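Local coordinates for putative nisin-resistance protein (Streptococcus agalactiae 515, PDB 4Y68) that probably cleaves the lantibiotic nisin as a peptidase of family S41, a lipoprotein that would protect the bacterium from this antimicrobial peptide, at residues 35-46 with 260-271; 171-179 with 210-218. All blocks are in the same frame, centred on the assembly; numbering follows the deposited sequence.

In the fold
From the N terminus the chain first forms helix 32-46, whose partner in contact 1 comes more than two hundred residues later: contact 1 (35-46 with 260-271) closes this long loop when the hairpin of strands 256-261 and 267-276 packs against the helix. Contact 2 (171-179 with 210-218) is nested wholly inside that loop and closes a much shorter one, around the hairpin of strands 180-185 and 191-195. The first ties helix 32-46 to the antiparallel sheet; the second joins the segment after helix 165-171 to the approach to strand 218-222 of the mixed sheet. The centres of the two contacts lie about 36 Å apart, on opposite sides of the chain's centre, and they do not touch.

Contact 1 of 2, residues 35-46 with 260-271; sequences YGRVILDRVEQR and FMLYDGARLALT
Helix 35-46 runs nearly parallel to strand 267-271, at 22° and 8.8 Å between axes, and its first turn reaches the type I turn Leu-262 to Gly-265 that joins this strand to 260-261 in a beta hairpin. At that end Tyr-35 OH donates a 2.6 Å hydrogen bond to Asp-264 OD1, on the syn side but somewhat out of the plane of a carboxylate turned 87° from the ring. Arg-76 of helix 72-87 bonds the same hydroxyl and forms a salt bridge with Asp-264, which would favour the charged carboxylate. Along the helix, Ile-39 CD1 meets Leu-262 CD1 at 3.9 Å, while Leu-268 CD2 lies 3.7 Å from Arg-42 CB and Leu-270 CD2 fits against the backbone at Val-43 CA (3.7 Å). Bent at chi2 (-75°), Arg-42 lays its CD over one face of Phe-260, 3.9 Å from the ring centroid in a CH-pi contact, with its guanidinium nearly parallel to the ring; NH1 bonds Gln-45 OE1. Arg-46 adds its CB to Leu-270 and sends its guanidinium to Glu-258 and Asp-186. Helix 55-66 packs on Leu-40 and Val-43, and helix 72-87 on Leu-40 and Ile-39, while strand 92-94 pairs with 267-276.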
loop_
_atom_site.group_PDB
_atom_site.type_symbol
_atom_site.label_atom_id
_atom_site.label_comp_id
_atom_site.label_asym_id
_atom_site.label_seq_id
_atom_site.Cartn_x
_atom_site.Cartn_y
_atom_site.Cartn_z
ATOM N N TYR A 35 -2.583 -4.595 27.509
ATOM C CA TYR A 35 -2.158 -3.975 26.266
ATOM C C TYR A 35 -1.687 -5.054 25.295
ATOM O O TYR A 35 -2.033 -5.024 24.116
ATOM C CB TYR A 35 -1.071 -2.944 26.562
ATOM C CG TYR A 35 -0.484 -2.185 25.389
ATOM C CD1 TYR A 35 -0.825 -0.855 25.155
ATOM C CD2 TYR A 35 0.455 -2.777 24.548
ATOM C CE1 TYR A 35 -0.271 -0.144 24.094
ATOM C CE2 TYR A 35 1.011 -2.082 23.480
ATOM C CZ TYR A 35 0.646 -0.759 23.260
ATOM O OH TYR A 35 1.216 -0.044 22.219
ATOM N N GLY A 36 -0.945 -6.036 25.808
ATOM C CA GLY A 36 -0.481 -7.134 24.984
ATOM C C GLY A 36 -1.605 -8.054 24.546
ATOM O O GLY A 36 -1.600 -8.564 23.424
ATOM N N ARG A 37 -2.578 -8.268 25.426
ATOM C CA ARG A 37 -3.669 -9.184 25.124
ATOM C C ARG A 37 -4.636 -8.583 24.085
ATOM O O ARG A 37 -5.220 -9.308 23.271
ATOM C CB ARG A 37 -4.408 -9.578 26.399
ATOM C CG ARG A 37 -3.608 -10.522 27.277
ATOM C CD ARG A 37 -4.347 -10.855 28.555
ATOM N NE ARG A 37 -5.466 -11.763 28.333
ATOM C CZ ARG A 37 -5.364 -13.090 28.371
ATOM N NH1 ARG A 37 -4.187 -13.662 28.610
ATOM N NH2 ARG A 37 -6.438 -13.847 28.166
ATOM N N VAL A 38 -4.764 -7.262 24.102
ATOM C CA VAL A 38 -5.551 -6.543 23.103
ATOM C C VAL A 38 -5.001 -6.799 21.707
ATOM O O VAL A 38 -5.756 -6.990 20.765
ATOM C CB VAL A 38 -5.561 -5.012 23.372
ATOM C CG1 VAL A 38 -5.897 -4.247 22.085
ATOM C CG2 VAL A 38 -6.539 -4.686 24.482
ATOM N N ILE A 39 -3.680 -6.814 21.575
ATOM C CA ILE A 39 -3.078 -7.074 20.270
ATOM C C ILE A 39 -3.320 -8.519 19.825
ATOM O O ILE A 39 -3.602 -8.776 18.662
ATOM C CB ILE A 39 -1.572 -6.781 20.268
ATOM C CG1 ILE A 39 -1.325 -5.296 20.596
ATOM C CG2 ILE A 39 -0.954 -7.198 18.903
ATOM C CD1 ILE A 39 0.137 -4.979 20.980
ATOM N N LEU A 40 -3.240 -9.457 20.758
ATOM C CA LEU A 40 -3.472 -10.861 20.435
ATOM C C LEU A 40 -4.921 -11.089 19.984
ATOM O O LEU A 40 -5.159 -11.810 19.012
ATOM C CB LEU A 40 -3.106 -11.755 21.638
ATOM C CG LEU A 40 -1.616 -11.748 22.027
ATOM C CD1 LEU A 40 -1.362 -12.564 23.292
ATOM C CD2 LEU A 40 -0.712 -12.266 20.876
ATOM N N ASP A 41 -5.881 -10.455 20.654
ATOM C CA ASP A 41 -7.275 -10.549 20.231
ATOM C C ASP A 41 -7.470 -10.083 18.773
ATOM O O ASP A 41 -8.126 -10.765 17.982
ATOM C CB ASP A 41 -8.181 -9.719 21.159
ATOM C CG ASP A 41 -8.365 -10.355 22.539
ATOM O OD1 ASP A 41 -8.241 -11.589 22.682
ATOM O OD2 ASP A 41 -8.653 -9.612 23.487
ATOM N N ARG A 42 -6.903 -8.928 18.420
ATOM C CA ARG A 42 -7.032 -8.396 17.060
ATOM C C ARG A 42 -6.414 -9.320 16.051
ATOM O O ARG A 42 -6.993 -9.589 14.999
ATOM C CB ARG A 42 -6.355 -7.032 16.920
ATOM C CG ARG A 42 -7.112 -5.908 17.504
ATOM C CD ARG A 42 -8.309 -5.515 16.643
ATOM N NE ARG A 42 -8.954 -4.365 17.262
ATOM C CZ ARG A 42 -10.237 -4.059 17.136
ATOM N NH1 ARG A 42 -11.039 -4.817 16.390
ATOM N NH2 ARG A 42 -10.716 -2.991 17.763
ATOM N N VAL A 43 -5.212 -9.788 16.372
ATOM C CA VAL A 43 -4.501 -10.684 15.481
ATOM C C VAL A 43 -5.343 -11.917 15.234
ATOM O O VAL A 43 -5.547 -12.311 14.080
ATOM C CB VAL A 43 -3.130 -11.066 16.047
ATOM C CG1 VAL A 43 -2.507 -12.197 15.222
ATOM C CG2 VAL A 43 -2.230 -9.845 16.071
ATOM N N GLU A 44 -5.873 -12.503 16.309
ATOM C CA GLU A 44 -6.730 -13.666 16.154
ATOM C C GLU A 44 -8.007 -13.319 15.358
ATOM O O GLU A 44 -8.478 -14.111 14.524
ATOM C CB GLU A 44 -7.090 -14.280 17.522
ATOM C CG GLU A 44 -8.053 -15.449 17.395
ATOM C CD GLU A 44 -7.885 -16.560 18.450
ATOM O OE1 GLU A 44 -6.829 -16.679 19.135
ATOM O OE2 GLU A 44 -8.843 -17.353 18.576
ATOM N N GLN A 45 -8.555 -12.134 15.582
ATOM C CA GLN A 45 -9.839 -11.782 14.965
ATOM C C GLN A 45 -9.739 -11.581 13.438
ATOM O O GLN A 45 -10.689 -11.887 12.709
ATOM C CB GLN A 45 -10.426 -10.515 15.635
ATOM C CG GLN A 45 -11.711 -9.951 14.958
ATOM C CD GLN A 45 -12.193 -8.583 15.523
ATOM O OE1 GLN A 45 -11.485 -7.573 15.456
ATOM N NE2 GLN A 45 -13.407 -8.565 16.075
ATOM N N ARG A 46 -8.606 -11.082 12.942
ATOM C CA ARG A 46 -8.553 -10.657 11.534
ATOM C C ARG A 46 -7.343 -11.165 10.741
ATOM O O ARG A 46 -7.368 -11.158 9.503
ATOM C CB ARG A 46 -8.592 -9.124 11.445
ATOM C CG ARG A 46 -9.870 -8.450 11.964
ATOM C CD ARG A 46 -11.085 -8.735 11.054
ATOM N NE ARG A 46 -10.870 -8.313 9.661
ATOM C CZ ARG A 46 -11.495 -8.838 8.605
ATOM N NH1 ARG A 46 -12.372 -9.828 8.776
ATOM N NH2 ARG A 46 -11.231 -8.390 7.374
ATOM N N PHE A 260 -4.622 -0.727 13.222
ATOM C CA PHE A 260 -5.343 -0.503 14.473
ATOM C C PHE A 260 -4.524 0.396 15.394
ATOM O O PHE A 260 -3.367 0.090 15.705
ATOM C CB PHE A 260 -5.671 -1.844 15.146
ATOM C CG PHE A 260 -6.498 -2.759 14.283
ATOM C CD1 PHE A 260 -7.886 -2.719 14.341
ATOM C CD2 PHE A 260 -5.885 -3.625 13.375
ATOM C CE1 PHE A 260 -8.648 -3.539 13.518
ATOM C CE2 PHE A 260 -6.637 -4.459 12.561
ATOM C CZ PHE A 260 -8.018 -4.412 12.625
ATOM N N MET A 261 -5.103 1.534 15.770
ATOM C CA MET A 261 -4.415 2.489 16.641
ATOM C C MET A 261 -4.514 2.007 18.070
ATOM O O MET A 261 -5.612 1.854 18.603
ATOM C CB MET A 261 -5.002 3.894 16.526
ATOM C CG MET A 261 -5.224 4.355 15.087
ATOM S SD MET A 261 -3.739 4.344 14.065
ATOM C CE MET A 261 -4.465 4.350 12.426
ATOM N N LEU A 262 -3.369 1.770 18.685
ATOM C CA LEU A 262 -3.340 1.234 20.041
ATOM C C LEU A 262 -3.366 2.357 21.078
ATOM O O LEU A 262 -3.239 3.535 20.739
ATOM C CB LEU A 262 -2.108 0.352 20.216
ATOM C CG LEU A 262 -2.049 -0.748 19.157
ATOM C CD1 LEU A 262 -0.757 -1.534 19.270
ATOM C CD2 LEU A 262 -3.271 -1.661 19.302
ATOM N N TYR A 263 -3.492 1.982 22.348
ATOM C CA TYR A 263 -3.742 2.964 23.390
ATOM C C TYR A 263 -2.734 4.128 23.450
ATOM O O TYR A 263 -3.124 5.260 23.693
ATOM C CB TYR A 263 -3.804 2.271 24.739
ATOM C CG TYR A 263 -4.496 3.099 25.800
ATOM C CD1 TYR A 263 -3.776 4.009 26.569
ATOM C CD2 TYR A 263 -5.864 2.981 26.027
ATOM C CE1 TYR A 263 -4.387 4.767 27.553
ATOM C CE2 TYR A 263 -6.490 3.740 27.016
ATOM C CZ TYR A 263 -5.737 4.638 27.772
ATOM O OH TYR A 263 -6.320 5.417 28.747
ATOM N N ASP A 264 -1.455 3.869 23.197
ATOM C CA ASP A 264 -0.443 4.907 23.378
ATOM C C ASP A 264 0.045 5.512 22.063
ATOM O O ASP A 264 1.120 6.124 22.028
ATOM C CB ASP A 264 0.753 4.336 24.146
ATOM C CG ASP A 264 1.396 3.173 23.415
ATOM O OD1 ASP A 264 0.689 2.516 22.611
ATOM O OD2 ASP A 264 2.603 2.923 23.626
ATOM N N GLY A 265 -0.721 5.331 20.985
ATOM C CA GLY A 265 -0.321 5.860 19.691
ATOM C C GLY A 265 0.513 4.902 18.842
ATOM O O GLY A 265 0.898 5.210 17.707
ATOM N N ALA A 266 0.799 3.727 19.379
ATOM C CA ALA A 266 1.425 2.709 18.554
ATOM C C ALA A 266 0.377 2.173 17.571
ATOM O O ALA A 266 -0.817 2.278 17.828
ATOM C CB ALA A 266 2.005 1.606 19.414
ATOM N N ARG A 267 0.832 1.626 16.451
ATOM C CA ARG A 267 -0.058 1.044 15.438
ATOM C C ARG A 267 0.187 -0.436 15.190
ATOM O O ARG A 267 1.322 -0.850 14.963
ATOM C CB ARG A 267 0.103 1.760 14.099
ATOM C CG ARG A 267 -0.165 3.213 14.108
ATOM C CD ARG A 267 -0.267 3.695 12.658
ATOM N NE ARG A 267 -0.579 5.119 12.572
ATOM C CZ ARG A 267 -0.405 5.850 11.474
ATOM N NH1 ARG A 267 0.078 5.284 10.367
ATOM N NH2 ARG A 267 -0.712 7.150 11.485
ATOM N N LEU A 268 -0.879 -1.224 15.200
ATOM C CA LEU A 268 -0.823 -2.593 14.727
ATOM C C LEU A 268 -1.253 -2.624 13.264
ATOM O O LEU A 268 -2.417 -2.388 12.963
ATOM C CB LEU A 268 -1.714 -3.508 15.577
ATOM C CG LEU A 268 -2.015 -4.918 15.023
ATOM C CD1 LEU A 268 -0.780 -5.806 14.970
ATOM C CD2 LEU A 268 -3.126 -5.621 15.815
ATOM N N ALA A 269 -0.295 -2.880 12.370
ATOM C CA ALA A 269 -0.566 -3.148 10.967
ATOM C C ALA A 269 -0.794 -4.643 10.761
ATOM O O ALA A 269 0.144 -5.423 10.810
ATOM C CB ALA A 269 0.581 -2.673 10.099
ATOM N N LEU A 270 -2.032 -5.029 10.498
ATOM C CA LEU A 270 -2.421 -6.447 10.471
ATOM C C LEU A 270 -2.902 -6.912 9.092
ATOM O O LEU A 270 -3.782 -6.288 8.497
ATOM C CB LEU A 270 -3.522 -6.698 11.514
ATOM C CG LEU A 270 -4.020 -8.130 11.700
ATOM C CD1 LEU A 270 -2.842 -9.053 12.013
ATOM C CD2 LEU A 270 -5.040 -8.191 12.832
ATOM N N THR A 271 -2.352 -8.018 8.593
ATOM C CA THR A 271 -2.726 -8.499 7.270
ATOM C C THR A 271 -4.052 -9.235 7.334
ATOM O O THR A 271 -4.227 -10.139 8.154
ATOM C CB THR A 271 -1.641 -9.411 6.693
ATOM O OG1 THR A 271 -0.405 -8.688 6.651
ATOM C CG2 THR A 271 -2.013 -9.871 5.301
#

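Contact 2 of 2, residues 171-179 with 210-218; sequences GLASILPND and TINTKHVPI
Two backbone hydrogen bonds join the segments: Asn-212 N to Ala-173 O and Lys-214 N to Ser-174 O, each 3.0 Å long and with its donor tilted from the carbonyl plane. Ala-173 O also accepts from Leu-176 N, which reaches it from the face opposite Asn-212 N. A weaker CA-H...O contact runs from Ser-174 CA to Thr-210 O (3.2 Å). The same Thr-210 carbonyl takes a hydrogen bond from Thr-213 OG1, which braces the type II beta turn of residues 210-213. The turn docks on the short 3-10 segment 173-174 that follows helix 165-171, and the chain leaving it leads through 214-217 into strand 218-222 of the mixed sheet. Two waters extend the polar network through the side-chain amide of Asn-212: one donates to OD1 and to Ile-175 O, the other accepts from ND2 and from Asn-178 N. Among the carbon contacts, Ile-211 CG2 comes 3.5 Å from Asn-178 CB. Ile-175 CG2 lies 3.7 Å from Lys-214 CB, and in an apolar pair Ile-175 CD1 meets Ile-218 CD1 at 3.9 Å, where Leu-155 of strand 152-156 touches both isoleucines. Helix 131-147 packs on Ser-174 and Thr-213 through Met-146.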
loop_
_atom_site.group_PDB
_atom_site.type_symbol
_atom_site.label_atom_id
_atom_site.label_comp_id
_atom_site.label_asym_id
_atom_site.label_seq_id
_atom_site.Cartn_x
_atom_site.Cartn_y
_atom_site.Cartn_z
ATOM N N GLY A 171 -4.138 10.562 -7.258
ATOM C CA GLY A 171 -3.411 11.394 -8.190
ATOM C C GLY A 171 -3.423 10.799 -9.586
ATOM O O GLY A 171 -3.335 11.519 -10.574
ATOM N N LEU A 172 -3.545 9.481 -9.669
ATOM C CA LEU A 172 -3.516 8.788 -10.950
ATOM C C LEU A 172 -4.921 8.535 -11.493
ATOM O O LEU A 172 -5.097 7.778 -12.459
ATOM C CB LEU A 172 -2.759 7.468 -10.817
ATOM C CG LEU A 172 -1.312 7.633 -10.322
ATOM C CD1 LEU A 172 -0.667 6.317 -9.885
ATOM C CD2 LEU A 172 -0.443 8.320 -11.375
ATOM N N ALA A 173 -5.910 9.187 -10.885
ATOM C CA ALA A 173 -7.317 8.915 -11.183
ATOM C C ALA A 173 -7.618 9.091 -12.657
ATOM O O ALA A 173 -8.329 8.286 -13.247
ATOM C CB ALA A 173 -8.237 9.812 -10.353
ATOM N N SER A 174 -7.064 10.139 -13.255
ATOM C CA SER A 174 -7.351 10.450 -14.651
ATOM C C SER A 174 -6.918 9.348 -15.621
ATOM O O SER A 174 -7.399 9.307 -16.767
ATOM C CB SER A 174 -6.682 11.791 -15.046
ATOM O OG SER A 174 -5.310 11.617 -15.393
ATOM N N ILE A 175 -6.014 8.460 -15.200
ATOM C CA ILE A 175 -5.605 7.369 -16.092
ATOM C C ILE A 175 -6.036 5.990 -15.592
ATOM O O ILE A 175 -5.564 4.964 -16.090
ATOM C CB ILE A 175 -4.068 7.331 -16.345
ATOM C CG1 ILE A 175 -3.281 7.441 -15.045
ATOM C CG2 ILE A 175 -3.634 8.451 -17.318
ATOM C CD1 ILE A 175 -1.787 7.399 -15.247
ATOM N N LEU A 176 -6.959 5.958 -14.644
ATOM C CA LEU A 176 -7.485 4.680 -14.154
ATOM C C LEU A 176 -9.001 4.555 -14.394
ATOM O O LEU A 176 -9.712 5.542 -14.487
ATOM C CB LEU A 176 -7.176 4.502 -12.661
ATOM C CG LEU A 176 -5.750 4.111 -12.228
ATOM C CD1 LEU A 176 -5.570 4.352 -10.731
ATOM C CD2 LEU A 176 -5.435 2.683 -12.573
ATOM N N PRO A 177 -9.497 3.324 -14.470
ATOM C CA PRO A 177 -10.916 3.057 -14.708
ATOM C C PRO A 177 -11.760 3.550 -13.554
ATOM O O PRO A 177 -11.286 3.486 -12.415
ATOM C CB PRO A 177 -10.981 1.519 -14.796
ATOM C CG PRO A 177 -9.608 1.094 -15.051
ATOM C CD PRO A 177 -8.714 2.083 -14.385
ATOM N N ASN A 178 -12.974 4.023 -13.823
ATOM C CA ASN A 178 -13.945 4.225 -12.748
ATOM C C ASN A 178 -14.663 2.907 -12.493
ATOM O O ASN A 178 -15.840 2.764 -12.781
ATOM C CB ASN A 178 -14.944 5.324 -13.097
ATOM C CG ASN A 178 -15.877 5.641 -11.952
ATOM O OD1 ASN A 178 -15.521 5.509 -10.785
ATOM N ND2 ASN A 178 -17.086 6.052 -12.281
ATOM N N ASP A 179 -13.928 1.937 -11.975
ATOM C CA ASP A 179 -14.399 0.557 -11.878
ATOM C C ASP A 179 -13.510 -0.177 -10.874
ATOM O O ASP A 179 -12.725 0.438 -10.155
ATOM C CB ASP A 179 -14.329 -0.135 -13.257
ATOM C CG ASP A 179 -15.321 -1.295 -13.413
ATOM O OD1 ASP A 179 -15.647 -1.989 -12.427
ATOM O OD2 ASP A 179 -15.785 -1.509 -14.553
ATOM N N THR A 210 -13.062 13.547 -13.748
ATOM C CA THR A 210 -11.751 13.452 -14.385
ATOM C C THR A 210 -11.239 12.018 -14.460
ATOM O O THR A 210 -10.284 11.733 -15.191
ATOM C CB THR A 210 -10.704 14.319 -13.668
ATOM O OG1 THR A 210 -10.493 13.841 -12.337
ATOM C CG2 THR A 210 -11.168 15.771 -13.601
ATOM N N ILE A 211 -11.890 11.111 -13.734
ATOM C CA ILE A 211 -11.499 9.699 -13.738
ATOM C C ILE A 211 -11.479 9.105 -15.127
ATOM O O ILE A 211 -12.471 9.190 -15.851
ATOM C CB ILE A 211 -12.446 8.835 -12.898
ATOM C CG1 ILE A 211 -12.454 9.296 -11.445
ATOM C CG2 ILE A 211 -12.062 7.375 -13.038
ATOM C CD1 ILE A 211 -13.543 8.652 -10.578
ATOM N N ASN A 212 -10.349 8.504 -15.499
ATOM C CA ASN A 212 -10.220 7.759 -16.755
ATOM C C ASN A 212 -10.352 8.629 -18.019
ATOM O O ASN A 212 -10.787 8.157 -19.068
ATOM C CB ASN A 212 -11.261 6.643 -16.788
ATOM C CG ASN A 212 -10.974 5.608 -17.843
ATOM O OD1 ASN A 212 -9.834 5.451 -18.298
ATOM N ND2 ASN A 212 -12.020 4.896 -18.256
ATOM N N THR A 213 -9.957 9.894 -17.929
ATOM C CA THR A 213 -10.085 10.780 -19.089
ATOM C C THR A 213 -8.822 10.912 -19.939
ATOM O O THR A 213 -8.850 11.554 -20.983
ATOM C CB THR A 213 -10.537 12.181 -18.670
ATOM O OG1 THR A 213 -9.629 12.720 -17.706
ATOM C CG2 THR A 213 -11.951 12.117 -18.048
ATOM N N LYS A 214 -7.725 10.288 -19.532
ATOM C CA LYS A 214 -6.532 10.271 -20.389
ATOM C C LYS A 214 -6.218 8.874 -20.864
ATOM O O LYS A 214 -6.113 7.938 -20.062
ATOM C CB LYS A 214 -5.309 10.841 -19.669
ATOM C CG LYS A 214 -5.455 12.282 -19.242
ATOM C CD LYS A 214 -5.590 13.219 -20.447
ATOM C CE LYS A 214 -4.438 13.061 -21.418
ATOM N NZ LYS A 214 -4.216 14.330 -22.203
ATOM N N HIS A 215 -6.039 8.739 -22.172
ATOM C CA HIS A 215 -5.760 7.450 -22.764
ATOM C C HIS A 215 -4.549 7.534 -23.682
ATOM O O HIS A 215 -4.670 7.845 -24.856
ATOM C CB HIS A 215 -6.984 6.932 -23.527
ATOM C CG HIS A 215 -8.262 6.995 -22.748
ATOM N ND1 HIS A 215 -9.209 7.983 -22.947
ATOM C CD2 HIS A 215 -8.759 6.193 -21.775
ATOM C CE1 HIS A 215 -10.230 7.786 -22.129
ATOM N NE2 HIS A 215 -9.981 6.713 -21.401
ATOM N N VAL A 216 -3.383 7.246 -23.126
ATOM C CA VAL A 216 -2.145 7.181 -23.872
ATOM C C VAL A 216 -1.450 5.891 -23.494
ATOM O O VAL A 216 -1.728 5.323 -22.444
ATOM C CB VAL A 216 -1.205 8.361 -23.548
ATOM C CG1 VAL A 216 -1.821 9.683 -23.946
ATOM C CG2 VAL A 216 -0.878 8.361 -22.064
ATOM N N PRO A 217 -0.527 5.431 -24.331
ATOM C CA PRO A 217 0.344 4.335 -23.905
ATOM C C PRO A 217 1.011 4.681 -22.588
ATOM O O PRO A 217 1.485 5.805 -22.416
ATOM C CB PRO A 217 1.378 4.237 -25.023
ATOM C CG PRO A 217 0.696 4.871 -26.215
ATOM C CD PRO A 217 -0.179 5.949 -25.660
ATOM N N ILE A 218 1.036 3.729 -21.668
ATOM C CA ILE A 218 1.641 3.949 -20.371
ATOM C C ILE A 218 2.654 2.850 -20.095
ATOM O O ILE A 218 2.323 1.658 -20.159
ATOM C CB ILE A 218 0.595 3.977 -19.251
ATOM C CG1 ILE A 218 -0.287 5.224 -19.357
ATOM C CG2 ILE A 218 1.274 3.920 -17.876
ATOM C CD1 ILE A 218 -1.519 5.181 -18.469
HETATM O O HOH W 1 -7.974 3.375 -17.532
HETATM O O HOH W 2 -13.976 4.196 -16.569
#